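Local atomic coordinates of phosphoribosylamine--glycine ligase (PDB entry 1VKZ), a protein that catalyses the ATP-dependent joining of glycine to 5-phospho-beta-D-ribosylamine, giving glycinamide ribonucleotide, in the de novo pathway of purine biosynthesis. Residues R112-K116 / Y117-T121; V202-G205 / R206-V209; E239-S242 / D243-K246; T255-G258 / V259-E262. All blocks are in the same frame, centred on the assembly; numbering follows the deposited sequence.

Contact 1: residues R112-K116 / Y117-T121; sequences RFMKK and YGIRT
Phe113 and Tyr117 meet obliquely one helical turn apart, their ring planes inclined at 51°. Tyr117 brings the CD2 corner of its ring over one face of Phe113, near the rim, and CD2 comes 3.5 Å from Phe113 CE1. At another part of the phenyl ring, CE2 lies 3.6 Å from Ile119 CD1. Lys116 runs alongside Tyr117 in the same direction, its CD 3.8 Å from Tyr117 CE2, and both polar ends reach Glu262. With an alanine at Tyr117, the face of Phe113 would probably lose its cover and Glu262 one of its partners. Here helix 107-116 ends in a Schellman motif. Gly118, at positive phi, is its C-prime residue: Ile119 N bonds to Met114 O at 2.8 Å, while Gly118 N makes only a weak bond to Lys115 O. The reversal lays Ile119 across selenomethionine Met114 at about a right angle, CB to CB 3.8 Å. Farther out, the chain of Met114 bends at chi3 (-100°), and its SE sits 3.7 Å from Thr121 CB. The hydroxyl of Thr121 is hydrogen-bonded to Lys111 and to the carbonyl of Ile283 on strand 280-287.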
loop_
_atom_site.group_PDB
_atom_site.type_symbol
_atom_site.label_atom_id
_atom_site.label_comp_id
_atom_site.label_asym_id
_atom_site.label_seq_id
_atom_site.Cartn_x
_atom_site.Cartn_y
_atom_site.Cartn_z
ATOM N N ARG A 112 4.197 11.540 -17.268
ATOM C CA ARG A 112 4.230 12.829 -17.928
ATOM C C ARG A 112 4.295 13.951 -16.918
ATOM O O ARG A 112 4.950 14.970 -17.115
ATOM C CB ARG A 112 3.051 12.938 -18.871
ATOM C CG ARG A 112 3.358 12.226 -20.174
ATOM C CD ARG A 112 2.172 11.724 -20.905
ATOM N NE ARG A 112 2.524 11.049 -22.145
ATOM C CZ ARG A 112 1.621 10.618 -23.019
ATOM N NH1 ARG A 112 0.320 10.755 -22.766
ATOM N NH2 ARG A 112 2.014 10.034 -24.140
ATOM N N PHE A 113 3.609 13.723 -15.820
ATOM C CA PHE A 113 3.625 14.610 -14.685
ATOM C C PHE A 113 5.060 14.791 -14.198
ATOM O O PHE A 113 5.569 15.907 -14.102
ATOM C CB PHE A 113 2.757 13.987 -13.589
ATOM C CG PHE A 113 2.758 14.750 -12.311
ATOM C CD1 PHE A 113 2.003 15.890 -12.177
ATOM C CD2 PHE A 113 3.540 14.352 -11.258
ATOM C CE1 PHE A 113 2.013 16.583 -10.992
ATOM C CE2 PHE A 113 3.571 15.066 -10.072
ATOM C CZ PHE A 113 2.807 16.173 -9.944
HETATM N N MSE A 114 5.721 13.680 -13.911
HETATM C CA MSE A 114 7.075 13.726 -13.410
HETATM C C MSE A 114 8.098 14.400 -14.393
HETATM O O MSE A 114 9.005 15.142 -13.989
HETATM C CB MSE A 114 7.495 12.314 -13.076
HETATM C CG MSE A 114 6.724 11.712 -11.954
HETATM SE SE MSE A 114 7.457 9.963 -11.486
HETATM C CE MSE A 114 6.242 8.670 -12.385
ATOM N N LYS A 115 7.964 14.111 -15.683
ATOM C CA LYS A 115 8.803 14.762 -16.681
ATOM C C LYS A 115 8.582 16.279 -16.589
ATOM O O LYS A 115 9.524 17.034 -16.504
ATOM C CB LYS A 115 8.479 14.247 -18.085
ATOM C CG LYS A 115 9.598 14.476 -19.129
ATOM C CD LYS A 115 9.053 14.596 -20.563
ATOM C CE LYS A 115 8.430 13.293 -21.073
ATOM N NZ LYS A 115 7.584 13.453 -22.317
ATOM N N LYS A 116 7.316 16.690 -16.553
ATOM C CA LYS A 116 6.923 18.102 -16.431
ATOM C C LYS A 116 7.524 18.791 -15.195
ATOM O O LYS A 116 8.163 19.833 -15.289
ATOM C CB LYS A 116 5.397 18.197 -16.369
ATOM C CG LYS A 116 4.792 19.418 -17.036
ATOM C CD LYS A 116 3.296 19.477 -16.785
ATOM C CE LYS A 116 2.716 20.760 -17.305
ATOM N NZ LYS A 116 1.429 21.091 -16.644
ATOM N N TYR A 117 7.345 18.198 -14.033
ATOM C CA TYR A 117 7.782 18.844 -12.826
ATOM C C TYR A 117 9.202 18.443 -12.361
ATOM O O TYR A 117 9.592 18.711 -11.230
ATOM C CB TYR A 117 6.676 18.637 -11.773
ATOM C CG TYR A 117 5.406 19.364 -12.160
ATOM C CD1 TYR A 117 5.342 20.757 -12.092
ATOM C CD2 TYR A 117 4.295 18.689 -12.652
ATOM C CE1 TYR A 117 4.193 21.460 -12.470
ATOM C CE2 TYR A 117 3.134 19.391 -13.038
ATOM C CZ TYR A 117 3.099 20.773 -12.940
ATOM O OH TYR A 117 1.985 21.491 -13.299
ATOM N N GLY A 118 9.986 17.834 -13.246
ATOM C CA GLY A 118 11.403 17.507 -12.966
ATOM C C GLY A 118 11.614 16.517 -11.834
ATOM O O GLY A 118 12.523 16.689 -11.031
ATOM N N ILE A 119 10.764 15.486 -11.780
ATOM C CA ILE A 119 10.795 14.478 -10.741
ATOM C C ILE A 119 11.561 13.259 -11.278
ATOM O O ILE A 119 11.236 12.703 -12.332
ATOM C CB ILE A 119 9.365 14.114 -10.331
ATOM C CG1 ILE A 119 8.662 15.312 -9.652
ATOM C CG2 ILE A 119 9.346 12.926 -9.389
ATOM C CD1 ILE A 119 7.198 15.313 -9.859
ATOM N N ARG A 120 12.586 12.845 -10.542
ATOM C CA ARG A 120 13.538 11.898 -11.060
ATOM C C ARG A 120 12.867 10.556 -11.225
ATOM O O ARG A 120 12.357 9.981 -10.278
ATOM C CB ARG A 120 14.763 11.801 -10.155
ATOM C CG ARG A 120 15.863 10.897 -10.700
ATOM C CD ARG A 120 17.074 10.737 -9.762
ATOM N NE ARG A 120 17.602 12.022 -9.286
ATOM C CZ ARG A 120 17.223 12.658 -8.174
ATOM N NH1 ARG A 120 16.294 12.155 -7.382
ATOM N NH2 ARG A 120 17.786 13.816 -7.851
ATOM N N THR A 121 12.842 10.081 -12.462
ATOM C CA THR A 121 12.201 8.831 -12.772
ATOM C C THR A 121 12.916 8.213 -13.959
ATOM O O THR A 121 13.691 8.868 -14.614
ATOM C CB THR A 121 10.678 9.087 -13.034
ATOM O OG1 THR A 121 9.985 7.854 -13.156
ATOM C CG2 THR A 121 10.420 9.795 -14.362
#

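Contact 2: residues V202-G205 / R206-V209; sequences VVNG and RNFV
Val203 and Phe208 sit opposite each other as the non-hydrogen-bonded pair of a tight antiparallel hairpin, with CA atoms 4.2 Å apart. Phe208 CB faces the opposite strand, 3.4 Å from Val202 O and 3.8 Å from Val203 CG2. From there CG is tucked over the main chain (chi1 61°), which carries the ring away from Val203. CD1 then packs against Leu256 of helix 242-261, and the ring as a whole meets that of Phe252 on the same helix. On the Val203 side, CG1 rests near the carbonyl oxygen of Asn207.

The pairs flanking this one are hydrogen-bonded. Val202 and Val209 bond to each other in both directions, and Asn204 N gives a nearly straight bond to Asn207 O, 2.8 Å long. The return bond, Asn207 N to Asn204 O, closes a type II' turn with Gly205 and Arg206 at its corners; its donor stands 40° out of the carbonyl plane. Gly205 has positive phi, as this turn requires at its first corner. Arg206 bends at chi2 and chi3 and forms a salt bridge with Glu260. The backbone bonds thus fix the hairpin, and the apolar pair Val203 and Phe208 gives it a greasy face toward helix 242-261, with an ionic link at the turn.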
loop_
_atom_site.group_PDB
_atom_site.type_symbol
_atom_site.label_atom_id
_atom_site.label_comp_id
_atom_site.label_asym_id
_atom_site.label_seq_id
_atom_site.Cartn_x
_atom_site.Cartn_y
_atom_site.Cartn_z
ATOM N N VAL A 202 2.074 11.519 5.307
ATOM C CA VAL A 202 0.816 12.221 5.562
ATOM C C VAL A 202 1.017 13.609 5.004
ATOM O O VAL A 202 2.038 14.234 5.250
ATOM C CB VAL A 202 0.455 12.299 7.068
ATOM C CG1 VAL A 202 -0.966 12.747 7.232
ATOM C CG2 VAL A 202 0.624 10.946 7.750
ATOM N N VAL A 203 0.029 14.070 4.262
ATOM C CA VAL A 203 0.139 15.220 3.391
ATOM C C VAL A 203 -1.092 16.149 3.526
ATOM O O VAL A 203 -2.232 15.681 3.620
ATOM C CB VAL A 203 0.244 14.791 1.925
ATOM C CG1 VAL A 203 0.217 16.021 1.015
ATOM C CG2 VAL A 203 1.502 13.967 1.674
ATOM N N ASN A 204 -0.823 17.459 3.545
ATOM C CA ASN A 204 -1.843 18.528 3.450
ATOM C C ASN A 204 -1.269 19.604 2.582
ATOM O O ASN A 204 -0.421 20.369 3.023
ATOM C CB ASN A 204 -2.197 19.125 4.834
ATOM C CG ASN A 204 -3.184 20.328 4.754
ATOM O OD1 ASN A 204 -4.029 20.438 3.847
ATOM N ND2 ASN A 204 -3.084 21.210 5.735
ATOM N N GLY A 205 -1.721 19.639 1.336
ATOM C CA GLY A 205 -1.268 20.609 0.367
ATOM C C GLY A 205 0.205 20.425 0.177
ATOM O O GLY A 205 0.609 19.383 -0.312
ATOM N N ARG A 206 1.006 21.412 0.591
ATOM C CA ARG A 206 2.460 21.363 0.432
ATOM C C ARG A 206 3.195 20.891 1.674
ATOM O O ARG A 206 4.385 20.605 1.611
ATOM C CB ARG A 206 2.990 22.726 0.015
ATOM C CG ARG A 206 2.664 23.084 -1.417
ATOM C CD ARG A 206 3.615 22.500 -2.442
ATOM N NE ARG A 206 4.869 23.245 -2.606
ATOM C CZ ARG A 206 4.981 24.421 -3.209
ATOM N NH1 ARG A 206 3.906 25.027 -3.693
ATOM N NH2 ARG A 206 6.168 25.021 -3.309
ATOM N N ASN A 207 2.483 20.790 2.792
ATOM C CA ASN A 207 3.024 20.227 4.008
ATOM C C ASN A 207 2.922 18.725 3.993
ATOM O O ASN A 207 1.919 18.197 3.541
ATOM C CB ASN A 207 2.236 20.767 5.173
ATOM C CG ASN A 207 2.197 22.242 5.154
ATOM O OD1 ASN A 207 3.211 22.862 4.857
ATOM N ND2 ASN A 207 1.022 22.834 5.408
ATOM N N PHE A 208 3.961 18.043 4.481
ATOM C CA PHE A 208 3.944 16.589 4.631
ATOM C C PHE A 208 4.844 16.123 5.780
ATOM O O PHE A 208 5.813 16.797 6.131
ATOM C CB PHE A 208 4.366 15.891 3.322
ATOM C CG PHE A 208 5.766 16.225 2.871
ATOM C CD1 PHE A 208 6.017 17.351 2.112
ATOM C CD2 PHE A 208 6.812 15.415 3.187
ATOM C CE1 PHE A 208 7.313 17.659 1.690
ATOM C CE2 PHE A 208 8.109 15.734 2.781
ATOM C CZ PHE A 208 8.348 16.855 2.034
ATOM N N VAL A 209 4.532 14.962 6.350
ATOM C CA VAL A 209 5.459 14.303 7.266
ATOM C C VAL A 209 5.733 12.946 6.693
ATOM O O VAL A 209 4.821 12.260 6.255
ATOM C CB VAL A 209 4.964 14.240 8.743
ATOM C CG1 VAL A 209 4.289 15.546 9.116
ATOM C CG2 VAL A 209 4.025 13.093 9.021
#

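Contact 3: residues E239-S242 / D243-K246; sequences EIPS and DTIK
This is a helix-start contact on the protein surface, where the loop after strand 233-236 enters helix 242-261 within the ATP-grasp region. Pro241 holds the N-cap position, and the Ile240 just before it packs back onto the first turn. The meeting of Ile240 with the helix is made by its CG2 branch, which approaches Thr244 CG2 to 3.5 Å. These two side chains cross at about a right angle. The same methyl lies 3.9 Å from Ile245 CG1, so it touches two consecutive helical residues.

Ile245 points toward the incoming loop. Its CG1 passes the Pro241 carbonyl oxygen, and its extended chain (chi2 171°) brings CD1 to 3.5 Å from Ile240 O. An alanine at Ile245 would be likely to open a gap beside Ile240, leaving its CG2 methyl with Thr244 as its main neighbour on the helix.

The backbone fixes this geometry. Ile245 N bonds to Pro241 O at 2.9 Å, with the donor in the carbonyl plane, and Lys246 N takes up the Ser242 carbonyl one step later. The proline ring lies side by side with Thr244, and its CB also meets the carboxylate of Asp243. That carboxylate folds back over the helix start: with chi1 at 36°, OD1 accepts two weak hydrogen bonds from Thr244, from N at 2.8 Å and from OG1 at 3.4 Å.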
loop_
_atom_site.group_PDB
_atom_site.type_symbol
_atom_site.label_atom_id
_atom_site.label_comp_id
_atom_site.label_asym_id
_atom_site.label_seq_id
_atom_site.Cartn_x
_atom_site.Cartn_y
_atom_site.Cartn_z
ATOM N N GLU A 239 16.553 2.043 8.702
ATOM C CA GLU A 239 17.431 3.219 8.809
ATOM C C GLU A 239 17.928 3.667 7.426
ATOM O O GLU A 239 18.651 2.928 6.753
ATOM C CB GLU A 239 18.633 2.849 9.711
ATOM C CG GLU A 239 19.657 3.962 9.945
ATOM C CD GLU A 239 20.696 3.636 11.029
ATOM O OE1 GLU A 239 20.632 2.542 11.653
ATOM O OE2 GLU A 239 21.594 4.485 11.262
ATOM N N ILE A 240 17.546 4.872 7.012
ATOM C CA ILE A 240 17.938 5.405 5.704
ATOM C C ILE A 240 18.949 6.560 5.928
ATOM O O ILE A 240 18.771 7.385 6.837
ATOM C CB ILE A 240 16.669 5.841 4.924
ATOM C CG1 ILE A 240 15.674 4.687 4.841
ATOM C CG2 ILE A 240 17.006 6.313 3.529
ATOM C CD1 ILE A 240 16.216 3.412 4.203
ATOM N N PRO A 241 20.020 6.621 5.141
ATOM C CA PRO A 241 20.975 7.715 5.296
ATOM C C PRO A 241 20.280 9.073 5.144
ATOM O O PRO A 241 19.310 9.197 4.377
ATOM C CB PRO A 241 21.969 7.464 4.170
ATOM C CG PRO A 241 21.890 6.009 3.953
ATOM C CD PRO A 241 20.419 5.701 4.064
ATOM N N SER A 242 20.760 10.069 5.887
ATOM C CA SER A 242 20.144 11.404 5.894
ATOM C C SER A 242 20.137 12.069 4.514
ATOM O O SER A 242 19.191 12.778 4.168
ATOM C CB SER A 242 20.880 12.311 6.883
ATOM O OG SER A 242 22.257 12.396 6.537
ATOM N N ASP A 243 21.211 11.857 3.756
ATOM C CA ASP A 243 21.321 12.383 2.387
ATOM C C ASP A 243 20.258 11.768 1.459
ATOM O O ASP A 243 19.617 12.469 0.666
ATOM C CB ASP A 243 22.746 12.190 1.839
ATOM C CG ASP A 243 23.380 10.887 2.296
ATOM O OD1 ASP A 243 22.750 9.829 2.045
ATOM O OD2 ASP A 243 24.483 10.826 2.914
ATOM N N THR A 244 20.048 10.462 1.598
ATOM C CA THR A 244 18.975 9.771 0.906
ATOM C C THR A 244 17.597 10.293 1.307
ATOM O O THR A 244 16.746 10.557 0.454
ATOM C CB THR A 244 19.076 8.271 1.188
ATOM O OG1 THR A 244 20.352 7.772 0.748
ATOM C CG2 THR A 244 18.043 7.483 0.373
ATOM N N ILE A 245 17.384 10.482 2.602
ATOM C CA ILE A 245 16.127 11.079 3.079
ATOM C C ILE A 245 15.934 12.480 2.532
ATOM O O ILE A 245 14.840 12.823 2.120
ATOM C CB ILE A 245 16.053 11.094 4.631
ATOM C CG1 ILE A 245 15.940 9.666 5.169
ATOM C CG2 ILE A 245 14.871 11.934 5.112
ATOM C CD1 ILE A 245 16.078 9.574 6.678
ATOM N N LYS A 246 16.979 13.307 2.520
ATOM C CA LYS A 246 16.805 14.657 1.971
ATOM C C LYS A 246 16.383 14.649 0.491
ATOM O O LYS A 246 15.552 15.451 0.066
ATOM C CB LYS A 246 18.053 15.521 2.193
ATOM C CG LYS A 246 17.814 16.989 1.828
ATOM C CD LYS A 246 18.484 17.979 2.782
ATOM C CE LYS A 246 17.509 18.498 3.848
ATOM N NZ LYS A 246 18.184 19.492 4.746
#

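Contact 4: residues T255-G258 / V259-E262; sequences TLWG and VEKE
Trp257 and Lys261, one turn apart on helix 242-261, make the main side-chain contact. It is a CH-pi interaction: Lys261 CB lies over one face of the indole, 4.1 Å from the centroid of the six-membered ring and 13° off its normal. Having CG anti to the backbone N (chi1 161°) turns the Trp257 ring along the helix toward Lys261. The rest of the lysine chain then runs out past the rim near CZ2, where the very close approach of CD is doubtful.

Two glutamates work at the margin. Glu260 brings OE1 to the edge of the indole, near its plane, 4.2 Å from Trp257 CE3, the same oxygen that pairs with Arg206. Glu262 CG lies 3.5 Å from Gly258 O, and the bend at chi2 sets the direction of the carboxylate, toward Lys116. The buried Thr255 hydroxyl is hydrogen-bonded to the hydroxyl of Tyr286 and to the carbonyl of Leu251.

Backbone hydrogen bonds run through all of this. Val259 N bonds to Thr255 O, Glu260 N to Leu256 O, Lys261 N to Trp257 O at 2.7 Å and 174°, and Glu262 N to Gly258 O at 2.9 Å. Val259 CG2 lies 3.2 Å from Thr255 O. The unbroken i to i+4 ladder, with residues four apart packing on one side, is that of the last turns of an alpha-helix in the ATP-grasp region.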
loop_
_atom_site.group_PDB
_atom_site.type_symbol
_atom_site.label_atom_id
_atom_site.label_comp_id
_atom_site.label_asym_id
_atom_site.label_seq_id
_atom_site.Cartn_x
_atom_site.Cartn_y
_atom_site.Cartn_z
ATOM N N THR A 255 6.728 16.778 -6.191
ATOM C CA THR A 255 5.435 16.132 -6.449
ATOM C C THR A 255 4.276 16.962 -5.948
ATOM O O THR A 255 3.277 17.127 -6.643
ATOM C CB THR A 255 5.395 14.756 -5.783
ATOM O OG1 THR A 255 6.390 13.906 -6.370
ATOM C CG2 THR A 255 4.075 14.033 -6.083
ATOM N N LEU A 256 4.391 17.483 -4.740
ATOM C CA LEU A 256 3.331 18.324 -4.189
ATOM C C LEU A 256 3.214 19.672 -4.874
ATOM O O LEU A 256 2.092 20.185 -5.067
ATOM C CB LEU A 256 3.521 18.491 -2.692
ATOM C CG LEU A 256 3.456 17.139 -1.999
ATOM C CD1 LEU A 256 3.704 17.280 -0.518
ATOM C CD2 LEU A 256 2.115 16.483 -2.304
ATOM N N TRP A 257 4.350 20.266 -5.227
ATOM C CA TRP A 257 4.347 21.494 -6.035
ATOM C C TRP A 257 3.624 21.235 -7.359
ATOM O O TRP A 257 2.737 22.018 -7.751
ATOM C CB TRP A 257 5.765 22.037 -6.253
ATOM C CG TRP A 257 5.885 22.984 -7.391
ATOM C CD1 TRP A 257 6.661 22.835 -8.501
ATOM C CD2 TRP A 257 5.180 24.212 -7.556
ATOM N NE1 TRP A 257 6.490 23.899 -9.348
ATOM C CE2 TRP A 257 5.576 24.759 -8.791
ATOM C CE3 TRP A 257 4.223 24.902 -6.790
ATOM C CZ2 TRP A 257 5.067 25.968 -9.267
ATOM C CZ3 TRP A 257 3.709 26.099 -7.268
ATOM C CH2 TRP A 257 4.133 26.618 -8.486
ATOM N N GLY A 258 3.969 20.132 -8.023
ATOM C CA GLY A 258 3.346 19.790 -9.284
ATOM C C GLY A 258 1.838 19.679 -9.173
ATOM O O GLY A 258 1.120 20.184 -10.029
ATOM N N VAL A 259 1.346 19.051 -8.104
ATOM C CA VAL A 259 -0.117 18.988 -7.836
ATOM C C VAL A 259 -0.715 20.386 -7.688
ATOM O O VAL A 259 -1.786 20.677 -8.246
ATOM C CB VAL A 259 -0.456 18.172 -6.566
ATOM C CG1 VAL A 259 -1.977 18.132 -6.333
ATOM C CG2 VAL A 259 0.089 16.739 -6.642
ATOM N N GLU A 260 -0.048 21.250 -6.926
ATOM C CA GLU A 260 -0.540 22.605 -6.736
ATOM C C GLU A 260 -0.522 23.344 -8.058
ATOM O O GLU A 260 -1.489 23.988 -8.398
ATOM C CB GLU A 260 0.277 23.375 -5.706
ATOM C CG GLU A 260 -0.276 23.333 -4.285
ATOM C CD GLU A 260 0.336 24.427 -3.391
ATOM O OE1 GLU A 260 1.152 25.280 -3.880
ATOM O OE2 GLU A 260 -0.009 24.436 -2.180
ATOM N N LYS A 261 0.573 23.243 -8.803
ATOM C CA LYS A 261 0.620 23.859 -10.101
ATOM C C LYS A 261 -0.437 23.310 -11.104
ATOM O O LYS A 261 -0.870 24.037 -12.000
ATOM C CB LYS A 261 2.030 23.800 -10.687
ATOM C CG LYS A 261 2.177 24.686 -11.935
ATOM C CD LYS A 261 3.326 25.637 -11.812
ATOM C CE LYS A 261 3.371 26.577 -12.972
ATOM N NZ LYS A 261 3.565 25.887 -14.270
ATOM N N GLU A 262 -0.877 22.057 -10.942
ATOM C CA GLU A 262 -2.039 21.570 -11.727
ATOM C C GLU A 262 -3.392 22.131 -11.236
ATOM O O GLU A 262 -4.408 21.950 -11.901
ATOM C CB GLU A 262 -2.090 20.026 -11.794
ATOM C CG GLU A 262 -1.031 19.382 -12.684
ATOM C CD GLU A 262 -0.928 20.009 -14.065
ATOM O OE1 GLU A 262 -1.964 20.497 -14.577
ATOM O OE2 GLU A 262 0.186 20.030 -14.648
#

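In the fold
All four contacts are local and lie in the ATP-grasp region, and contact 4 is the hub: its two glutamates tie the end of helix 242-261 by salt bridges to the helix terminus of contact 1 and the hairpin turn of contact 2. Contact 3 starts that same helix, its centre about 23 Å from that of contact 4, and touches none of the others. It is a surface contact, whereas contacts 1, 2 and 4 are partly buried. Contact 1 mixes aromatic and selenium packing, and contact 2 relies on strand pairing. Contact 3 joins helical bonds to isoleucine packing and a carboxylate at the helix start, contact 4 to a tryptophan-lysine CH-pi contact.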